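Local coordinates for HTH marR-type domain-containing protein (Streptococcus agalactiae serotype III, PDB 7DVR) that binds heme, which controls its structural rearrangement, and probably regulates transcription as a MarR-type, helix-turn-helix DNA-binding protein, at residues A[50-55]-A[89-94]; A[36-41]-A[57-62]. All blocks are in the same frame, centred on the assembly; numbering follows the deposited sequence.

How the contacts relate
Both contacts hold helix 52-59 of the winged helix-turn-helix domain, one at each end. Contact 1 (50-55 with 89-94) ties the short strand 50-51 and the first turn of the helix to strand 91-95, using backbone hydrogen bonds, a bridging water and a capping box beside buried apolar side chains. Contact 2 (36-41 with 57-62) sets the last turn of the same helix against helix 34-44, nearer the surface and the heme, by leucine, isoleucine and histidine packing alone. Met50 joins them: in one of its two conformers its methyl CE packs on His41 and Ile58, and its SD on Leu38.

Contact 1: A[50-55]-A[89-94]; sequences MSIKDA and RVKYLY
Ile52 lies alongside Lys91, the two side chains pointing the same way; the first torsion of Ile52 (chi1 -63°) sets CG1 beside the backbone N, and CD1 packs tightly on Lys91 CG at 3.5 Å. CG1 of Ile52 also meets Leu93 CD2 at 3.9 Å, and both residues touch Val70 of helix 63-75. The other Leu93 branch, CD1, crosses Met50 near its sulfur on the buried face of a small antiparallel sheet. In one of two conformers the Met50 chain runs extended until it bends at the sulfur, which takes its methyl away from strand 91-95 toward His41 and Ile58, with SD against Leu38. On the other face of the sheet, where Ser51 pairs with Tyr92, the ring edge of Tyr92 is turned to Met50 O, while Val90 CG1 sits over one ring face near the rim and reaches Ser51 CB at 3.9 Å.

Two backbone bonds join the segments, one from the strand pair, Leu93 N to Met50 O (3.0 Å), and one from the first residue of the helix, Ile52 N to Lys91 O (3.1 Å), the latter more bent at 139°. A water stands in for the second direct bond of the Met50-Leu93 pair, taking the N-H of Met50 and giving to Leu93 O. Ser51 is the N-cap of helix 52-59. Its OG accepts from Asp54 N, and Asp54 OD2 accepts the Ser51 N-H almost straight (3.0 Å, 171°), completing a capping box. Strand 91-95 belongs to the wing of the winged helix, with strand 79-83 on its other side. Because Lys91 O takes Ile52 N while the capping box meets Ser51 N and Asp54 N, these N-H groups are all satisfied, and the start of the helix is fastened directly to the wing.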
loop_
_atom_site.group_PDB
_atom_site.type_symbol
_atom_site.label_atom_id
_atom_site.label_comp_id
_atom_site.label_asym_id
_atom_site.label_seq_id
_atom_site.Cartn_x
_atom_site.Cartn_y
_atom_site.Cartn_z
ATOM N N MET A 50 -26.487 7.093 21.416
ATOM C CA MET A 50 -25.693 7.590 20.287
ATOM C C MET A 50 -26.653 8.172 19.261
ATOM O O MET A 50 -27.412 7.452 18.720
ATOM C CB MET A 50 -24.838 6.476 19.681
ATOM C CG MET A 50 -24.111 6.875 18.387
ATOM S SD MET A 50 -23.262 5.295 17.530
ATOM C CE MET A 50 -22.049 4.993 18.842
ATOM N N SER A 51 -26.534 9.461 19.035
ATOM C CA SER A 51 -27.302 10.128 17.961
ATOM C C SER A 51 -26.430 10.055 16.688
ATOM O O SER A 51 -25.198 9.774 16.743
ATOM C CB SER A 51 -27.755 11.484 18.349
ATOM O OG SER A 51 -26.622 12.269 18.680
ATOM N N ILE A 52 -26.996 10.506 15.581
ATOM C CA ILE A 52 -26.179 10.628 14.351
ATOM C C ILE A 52 -25.088 11.659 14.588
ATOM O O ILE A 52 -23.954 11.422 14.224
ATOM C CB ILE A 52 -27.077 10.897 13.150
ATOM C CG1 ILE A 52 -28.014 9.694 12.966
ATOM C CG2 ILE A 52 -26.218 11.126 11.931
ATOM C CD1 ILE A 52 -29.164 9.914 12.043
ATOM N N LYS A 53 -25.422 12.734 15.283
ATOM C CA LYS A 53 -24.417 13.727 15.660
ATOM C C LYS A 53 -23.330 13.044 16.482
ATOM O O LYS A 53 -22.204 13.377 16.291
ATOM C CB LYS A 53 -25.069 14.839 16.490
ATOM C CG LYS A 53 -24.057 15.665 17.245
ATOM C CD LYS A 53 -24.583 17.073 17.588
ATOM C CE LYS A 53 -23.578 17.919 18.345
ATOM N NZ LYS A 53 -23.599 17.644 19.800
ATOM N N ASP A 54 -23.657 12.182 17.436
ATOM C CA ASP A 54 -22.580 11.534 18.220
ATOM C C ASP A 54 -21.741 10.713 17.252
ATOM O O ASP A 54 -20.491 10.686 17.403
ATOM C CB ASP A 54 -23.130 10.732 19.406
ATOM C CG ASP A 54 -23.829 11.580 20.463
ATOM O OD1 ASP A 54 -23.304 12.604 20.835
ATOM O OD2 ASP A 54 -24.877 11.188 20.925
ATOM N N ALA A 55 -22.394 10.028 16.303
ATOM C CA ALA A 55 -21.647 9.181 15.342
ATOM C C ALA A 55 -20.589 10.022 14.598
ATOM O O ALA A 55 -19.400 9.632 14.601
ATOM C CB ALA A 55 -22.588 8.467 14.401
ATOM N N ARG A 89 -35.819 15.702 15.773
ATOM C CA ARG A 89 -34.772 16.365 14.948
ATOM C C ARG A 89 -33.461 15.662 15.285
ATOM O O ARG A 89 -32.560 15.625 14.432
ATOM C CB ARG A 89 -34.667 17.861 15.288
ATOM C CG ARG A 89 -33.346 18.521 14.893
ATOM C CD ARG A 89 -33.362 20.058 14.902
ATOM N NE ARG A 89 -33.145 20.628 16.223
ATOM C CZ ARG A 89 -32.643 21.845 16.465
ATOM N NH1 ARG A 89 -32.280 22.663 15.486
ATOM N NH2 ARG A 89 -32.499 22.254 17.712
ATOM N N VAL A 90 -33.394 15.135 16.512
ATOM C CA VAL A 90 -32.289 14.295 17.002
ATOM C C VAL A 90 -32.670 12.853 16.610
ATOM O O VAL A 90 -33.834 12.470 16.878
ATOM C CB VAL A 90 -32.072 14.461 18.512
ATOM C CG1 VAL A 90 -31.004 13.549 19.059
ATOM C CG2 VAL A 90 -31.720 15.904 18.878
ATOM N N LYS A 91 -31.768 12.157 15.960
ATOM C CA LYS A 91 -31.996 10.754 15.546
ATOM C C LYS A 91 -31.156 9.902 16.453
ATOM O O LYS A 91 -29.926 10.016 16.351
ATOM C CB LYS A 91 -31.516 10.473 14.123
ATOM C CG LYS A 91 -32.249 11.180 13.002
ATOM C CD LYS A 91 -33.756 11.261 13.141
ATOM C CE LYS A 91 -34.295 12.429 12.346
ATOM N NZ LYS A 91 -35.742 12.649 12.588
ATOM N N TYR A 92 -31.765 8.944 17.166
ATOM C CA TYR A 92 -30.943 8.048 17.978
ATOM C C TYR A 92 -30.882 6.645 17.300
ATOM O O TYR A 92 -31.789 6.279 16.536
ATOM C CB TYR A 92 -31.558 7.886 19.351
ATOM C CG TYR A 92 -31.265 9.003 20.347
ATOM C CD1 TYR A 92 -29.961 9.302 20.776
ATOM C CD2 TYR A 92 -32.311 9.744 20.811
ATOM C CE1 TYR A 92 -29.696 10.363 21.633
ATOM C CE2 TYR A 92 -32.056 10.849 21.631
ATOM C CZ TYR A 92 -30.772 11.104 22.090
ATOM O OH TYR A 92 -30.686 12.124 23.018
ATOM N N LEU A 93 -29.759 5.963 17.512
ATOM C CA LEU A 93 -29.371 4.654 16.985
ATOM C C LEU A 93 -29.433 3.586 18.081
ATOM O O LEU A 93 -28.772 3.777 19.152
ATOM C CB LEU A 93 -27.952 4.701 16.381
ATOM C CG LEU A 93 -27.628 5.953 15.554
ATOM C CD1 LEU A 93 -26.356 5.870 14.797
ATOM C CD2 LEU A 93 -28.694 6.137 14.529
ATOM N N TYR A 94 -29.990 2.402 17.758
ATOM C CA TYR A 94 -30.084 1.298 18.737
ATOM C C TYR A 94 -29.758 0.012 18.030
ATOM O O TYR A 94 -30.184 -0.182 16.897
ATOM C CB TYR A 94 -31.460 1.114 19.337
ATOM C CG TYR A 94 -31.996 2.397 19.944
ATOM C CD1 TYR A 94 -31.636 2.825 21.226
ATOM C CD2 TYR A 94 -32.740 3.255 19.163
ATOM C CE1 TYR A 94 -32.073 4.046 21.735
ATOM C CE2 TYR A 94 -33.245 4.464 19.719
ATOM C CZ TYR A 94 -32.904 4.856 20.992
ATOM O OH TYR A 94 -33.414 6.018 21.519
HETATM O O HOH W 1 -28.473 5.168 21.345
#

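Contact 2: A[36-41]-A[57-62]; sequences GHLVMH and EILHIS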
loop_
_atom_site.group_PDB
_atom_site.type_symbol
_atom_site.label_atom_id
_atom_site.label_comp_id
_atom_site.label_asym_id
_atom_site.label_seq_id
_atom_site.Cartn_x
_atom_site.Cartn_y
_atom_site.Cartn_z
ATOM N N GLY A 36 -18.423 -1.576 12.081
ATOM C CA GLY A 36 -17.880 -2.267 13.261
ATOM C C GLY A 36 -17.670 -1.328 14.411
ATOM O O GLY A 36 -17.979 -1.678 15.552
ATOM N N HIS A 37 -17.062 -0.203 14.128
ATOM C CA HIS A 37 -16.626 0.715 15.196
ATOM C C HIS A 37 -17.859 1.151 15.974
ATOM O O HIS A 37 -17.830 1.139 17.201
ATOM C CB HIS A 37 -15.845 1.881 14.603
ATOM C CG HIS A 37 -15.171 2.688 15.672
ATOM N ND1 HIS A 37 -13.995 2.285 16.253
ATOM C CD2 HIS A 37 -15.501 3.824 16.303
ATOM C CE1 HIS A 37 -13.616 3.130 17.181
ATOM N NE2 HIS A 37 -14.522 4.090 17.235
ATOM N N LEU A 38 -18.884 1.560 15.253
ATOM C CA LEU A 38 -20.131 2.086 15.871
ATOM C C LEU A 38 -20.887 0.932 16.572
ATOM O O LEU A 38 -21.484 1.134 17.578
ATOM C CB LEU A 38 -21.018 2.739 14.803
ATOM C CG LEU A 38 -20.534 4.087 14.248
ATOM C CD1 LEU A 38 -21.590 4.797 13.404
ATOM C CD2 LEU A 38 -20.024 5.011 15.339
ATOM N N VAL A 39 -20.866 -0.293 16.064
ATOM C CA VAL A 39 -21.650 -1.408 16.649
ATOM C C VAL A 39 -20.998 -1.753 17.961
ATOM O O VAL A 39 -21.677 -1.934 18.950
ATOM C CB VAL A 39 -21.602 -2.652 15.714
ATOM C CG1 VAL A 39 -21.861 -3.981 16.423
ATOM C CG2 VAL A 39 -22.520 -2.434 14.531
ATOM N N MET A 40 -19.681 -1.802 17.952
ATOM C CA MET A 40 -18.966 -2.156 19.184
ATOM C C MET A 40 -19.121 -1.013 20.210
ATOM O O MET A 40 -19.122 -1.279 21.441
ATOM C CB MET A 40 -17.498 -2.374 18.878
ATOM C CG MET A 40 -17.230 -3.482 17.932
ATOM S SD MET A 40 -18.111 -4.974 18.457
ATOM C CE MET A 40 -17.252 -5.388 19.974
ATOM N N HIS A 41 -19.228 0.237 19.743
ATOM C CA HIS A 41 -19.474 1.385 20.652
ATOM C C HIS A 41 -20.846 1.237 21.312
ATOM O O HIS A 41 -20.907 1.220 22.584
ATOM C CB HIS A 41 -19.319 2.723 19.963
ATOM C CG HIS A 41 -19.151 3.840 20.954
ATOM N ND1 HIS A 41 -17.895 4.243 21.400
ATOM C CD2 HIS A 41 -20.048 4.611 21.609
ATOM C CE1 HIS A 41 -18.022 5.224 22.288
ATOM N NE2 HIS A 41 -19.338 5.491 22.430
ATOM N N GLU A 57 -19.108 12.819 15.489
ATOM C CA GLU A 57 -17.998 13.209 16.374
ATOM C C GLU A 57 -17.110 12.013 16.615
ATOM O O GLU A 57 -15.931 12.205 16.576
ATOM C CB GLU A 57 -18.474 13.824 17.683
ATOM C CG GLU A 57 -18.943 15.233 17.473
ATOM C CD GLU A 57 -19.841 15.763 18.572
ATOM O OE1 GLU A 57 -19.427 15.713 19.748
ATOM O OE2 GLU A 57 -20.931 16.245 18.252
ATOM N N ILE A 58 -17.681 10.848 16.898
ATOM C CA ILE A 58 -16.897 9.631 17.264
ATOM C C ILE A 58 -16.000 9.198 16.106
ATOM O O ILE A 58 -14.896 8.690 16.379
ATOM C CB ILE A 58 -17.831 8.482 17.657
ATOM C CG1 ILE A 58 -18.603 8.772 18.946
ATOM C CG2 ILE A 58 -17.064 7.182 17.782
ATOM C CD1 ILE A 58 -19.885 7.946 19.068
ATOM N N LEU A 59 -16.455 9.342 14.862
ATOM C CA LEU A 59 -15.657 8.895 13.682
ATOM C C LEU A 59 -14.996 10.062 12.932
ATOM O O LEU A 59 -14.419 9.824 11.863
ATOM C CB LEU A 59 -16.607 8.166 12.751
ATOM C CG LEU A 59 -17.203 6.886 13.312
ATOM C CD1 LEU A 59 -18.219 6.361 12.323
ATOM C CD2 LEU A 59 -16.129 5.825 13.580
ATOM N N HIS A 60 -15.132 11.289 13.413
ATOM C CA HIS A 60 -14.554 12.489 12.755
ATOM C C HIS A 60 -14.964 12.544 11.281
ATOM O O HIS A 60 -14.104 12.726 10.413
ATOM C CB HIS A 60 -13.026 12.499 12.884
ATOM C CG HIS A 60 -12.522 12.231 14.259
ATOM N ND1 HIS A 60 -12.039 10.991 14.635
ATOM C CD2 HIS A 60 -12.413 13.028 15.344
ATOM C CE1 HIS A 60 -11.649 11.032 15.895
ATOM N NE2 HIS A 60 -11.868 12.279 16.356
ATOM N N ILE A 61 -16.250 12.457 11.007
ATOM C CA ILE A 61 -16.780 12.539 9.624
ATOM C C ILE A 61 -17.856 13.608 9.562
ATOM O O ILE A 61 -18.366 14.047 10.602
ATOM C CB ILE A 61 -17.311 11.161 9.177
ATOM C CG1 ILE A 61 -18.363 10.616 10.151
ATOM C CG2 ILE A 61 -16.165 10.176 8.954
ATOM C CD1 ILE A 61 -19.188 9.446 9.611
ATOM N N SER A 62 -18.218 13.986 8.351
ATOM C CA SER A 62 -19.222 15.039 8.079
ATOM C C SER A 62 -20.599 14.425 8.226
ATOM O O SER A 62 -20.753 13.195 8.174
ATOM C CB SER A 62 -19.105 15.590 6.696
ATOM O OG SER A 62 -19.457 14.533 5.777
#
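Ile58 reaches two histidines of helix 34-44 with two different branches. Its CG2 stands at the edge of the His37 ring, in the ring plane and 4.0 Å from CD2 of that residue, whereas its CD1 lies over one face of the His41 imidazole, toward the rim and 4.2 Å from His41 CD2. Both histidines carry their rings anti to the backbone N (chi1 -169° for His37 and -162° for His41), and being one turn apart they line up along the same side of the helix toward Ile58.

Leu59, the next residue, divides its two methyls between neighbours on the other helix. The Leu59 and His37 side chains run past each other in opposite directions, bringing Leu59 CD2 within 3.4 Å of His37 CD2; Leu59 CD1 meets Leu38 CD2 at 3.8 Å, the two leucines crossing. Here helix 52-59 is the first of the helix-turn-helix pair of a MarR-type domain, and the chain turns at His60, whose positive phi belongs to a Schellman motif, before Ser62 caps helix 63-75, the probable recognition helix. Leu69 of that helix packs against both Leu38 and Leu59, so three helices meet round this leucine pair.

At His37 the packing gives way to polar chemistry: while carbon CD2 packs on Leu59, ND1 is hydrogen-bonded to Glu2 of the second subunit. The His37 side chain lies about 7 Å from a bound heme, and about 12 Å from that of His114, an axial ligand of heme iron.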